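Local coordinates for mutT/nudix family protein (Listeria innocua, PDB 3I9X) that probably acts as a hydrolase of the Nudix family, on a substrate that has not been established, at residues Y28-M32 with A82-A86. Sequence-based numbering, arbitrary orientation.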
ATOM      1  N   TYR A  28      -4.723   8.388   7.252  1.00 42.30           N
ATOM      2  CA  TYR A  28      -3.752   7.744   6.423  1.00 41.42           C
ATOM      3  C   TYR A  28      -2.414   8.232   6.898  1.00 41.45           C
ATOM      4  O   TYR A  28      -2.191   9.441   6.918  1.00 41.53           O
ATOM      5  CB  TYR A  28      -3.985   8.213   4.977  1.00 41.00           C
ATOM      6  CG  TYR A  28      -3.157   7.561   3.913  1.00 38.58           C
ATOM      7  CD1 TYR A  28      -2.859   6.184   3.949  1.00 36.10           C
ATOM      8  CD2 TYR A  28      -2.751   8.287   2.792  1.00 35.37           C
ATOM      9  CE1 TYR A  28      -2.144   5.594   2.934  1.00 34.70           C
ATOM     10  CE2 TYR A  28      -2.037   7.696   1.776  1.00 37.25           C
ATOM     11  CZ  TYR A  28      -1.735   6.347   1.830  1.00 35.18           C
ATOM     12  OH  TYR A  28      -1.007   5.765   0.784  1.00 33.68           O
ATOM     13  N   THR A  29      -1.509   7.301   7.216  1.00 40.38           N
ATOM     14  CA  THR A  29      -0.151   7.646   7.623  1.00 40.17           C
ATOM     15  C   THR A  29       0.942   7.060   6.715  1.00 40.35           C
ATOM     16  O   THR A  29       0.730   6.090   5.995  1.00 40.04           O
ATOM     17  CB  THR A  29       0.143   7.228   9.074  1.00 39.64           C
ATOM     18  OG1 THR A  29       0.089   5.814   9.161  1.00 38.71           O
ATOM     19  CG2 THR A  29      -0.895   7.793  10.033  1.00 38.05           C
ATOM     20  N   SER A  30       2.081   7.740   6.729  1.00 40.08           N
ATOM     21  CA  SER A  30       3.298   7.345   6.058  1.00 40.84           C
ATOM     22  C   SER A  30       4.315   7.034   7.150  1.00 40.16           C
ATOM     23  O   SER A  30       4.732   7.940   7.870  1.00 40.20           O
ATOM     24  CB  SER A  30       3.788   8.513   5.234  1.00 41.03           C
ATOM     25  OG  SER A  30       4.674   8.086   4.234  1.00 44.82           O
ATOM     26  N   ASP A  31       4.626   5.759   7.347  1.00 39.36           N
ATOM     27  CA  ASP A  31       5.563   5.324   8.405  1.00 38.31           C
ATOM     28  C   ASP A  31       6.854   4.770   7.810  1.00 38.59           C
ATOM     29  O   ASP A  31       6.829   4.042   6.810  1.00 35.27           O
ATOM     30  CB  ASP A  31       4.861   4.292   9.296  1.00 38.00           C
ATOM     31  CG  ASP A  31       3.714   4.910  10.084  1.00 38.70           C
ATOM     32  OD1 ASP A  31       3.980   5.941  10.751  1.00 35.19           O
ATOM     33  OD2 ASP A  31       2.559   4.413  10.007  1.00 37.23           O
ATOM     34  N   MET A  32       7.969   5.113   8.457  1.00 38.14           N
ATOM     35  CA  MET A  32       9.310   4.910   7.923  1.00 39.70           C
ATOM     36  C   MET A  32      10.191   4.026   8.800  1.00 39.10           C
ATOM     37  O   MET A  32      10.516   4.379   9.933  1.00 39.25           O
ATOM     38  CB  MET A  32      10.016   6.250   7.778  1.00 40.11           C
ATOM     39  CG  MET A  32       9.162   7.341   7.016  1.00 46.69           C
ATOM     40  SD  MET A  32      10.144   8.825   6.514  1.00 51.04           S
ATOM     41  CE  MET A  32      11.735   7.891   6.476  1.00 41.84           C
ATOM     42  N   ALA A  82       1.503   9.426   0.018  1.00 46.13           N
ATOM     43  CA  ALA A  82       2.191   8.917   1.194  1.00 45.30           C
ATOM     44  C   ALA A  82       3.721   9.040   1.010  1.00 45.28           C
ATOM     45  O   ALA A  82       4.431   9.300   1.969  1.00 44.20           O
ATOM     46  CB  ALA A  82       1.778   7.475   1.506  1.00 44.33           C
ATOM     47  N   GLU A  83       4.181   8.851  -0.215  1.00 46.86           N
ATOM     48  CA  GLU A  83       5.566   9.070  -0.632  1.00 49.29           C
ATOM     49  C   GLU A  83       6.048  10.487  -0.384  1.00 50.21           C
ATOM     50  O   GLU A  83       7.145  10.689   0.142  1.00 50.16           O
ATOM     51  CB  GLU A  83       5.711   8.771  -2.110  1.00 50.58           C
ATOM     52  CG  GLU A  83       7.149   8.924  -2.631  1.00 56.11           C
ATOM     53  CD  GLU A  83       7.425   8.137  -3.923  1.00 62.47           C
ATOM     54  OE1 GLU A  83       8.066   7.061  -3.833  1.00 67.24           O
ATOM     55  OE2 GLU A  83       7.016   8.597  -5.023  1.00 67.31           O
ATOM     56  N   GLN A  84       5.222  11.470  -0.744  1.00 51.45           N
ATOM     57  CA  GLN A  84       5.579  12.854  -0.515  1.00 52.11           C
ATOM     58  C   GLN A  84       5.676  13.102   0.966  1.00 51.74           C
ATOM     59  O   GLN A  84       6.632  13.707   1.419  1.00 52.11           O
ATOM     60  CB  GLN A  84       4.606  13.823  -1.216  1.00 52.61           C
ATOM     61  CG  GLN A  84       5.005  14.096  -2.669  1.00 54.28           C
ATOM     62  CD  GLN A  84       3.830  14.337  -3.637  1.00 57.38           C
ATOM     63  OE1 GLN A  84       2.685  14.576  -3.230  1.00 57.75           O
ATOM     64  NE2 GLN A  84       4.131  14.256  -4.938  1.00 58.49           N
ATOM     65  N   ALA A  85       4.719  12.591   1.732  1.00 51.54           N
ATOM     66  CA  ALA A  85       4.762  12.725   3.172  1.00 51.45           C
ATOM     67  C   ALA A  85       5.994  12.037   3.827  1.00 52.20           C
ATOM     68  O   ALA A  85       6.546  12.559   4.808  1.00 52.21           O
ATOM     69  CB  ALA A  85       3.490  12.213   3.786  1.00 50.42           C
ATOM     70  N   ALA A  86       6.396  10.879   3.308  1.00 52.32           N
ATOM     71  CA  ALA A  86       7.591  10.196   3.799  1.00 53.10           C
ATOM     72  C   ALA A  86       8.865  10.974   3.450  1.00 54.00           C
ATOM     73  O   ALA A  86       9.776  11.025   4.253  1.00 52.90           O
ATOM     74  CB  ALA A  86       7.683   8.754   3.243  1.00 52.38           C
TER
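Tyr-28 CG and Ser-30 OG both stand anti to the backbone N (chi1 -174° and -160°), which carries the phenol and the hydroxyl to the first turn of helix 82-94. This helix is the Nudix helix of the alpha/beta/alpha Nudix fold, judged by its sequence and place, and it packs here on strand 27-40 of the mixed sheet. The axes of the two segments cross at -48°, 7.7 Å apart. Ala-82 and Ala-85 point their methyls at the strand, and small side chains here are consistent with the close approach. The methyl of Ala-82 lies obliquely against the Tyr-28 ring, with CB 3.7 Å from CZ. The phenol OH continues past it to a hydrogen bond with Asp-108 of the second subunit, which also binds the N of Ala-82. The helix start is thus tied to the dimer partner as well as to the sheet. Met-32 lays SD 3.2 Å from Ala-86 O and 4.1 Å from Ala-86 CB. Leu-101 touches both residues. Ser-30 CB rests 4.0 Å from Ala-85 CB. Ser-30 OG donates to Ala-82 O at 2.6 Å, from above the carbonyl plane. The helical N-H of Ala-86 reaches the same oxygen from the opposite face, with N 2.9 Å from Ala-82 O.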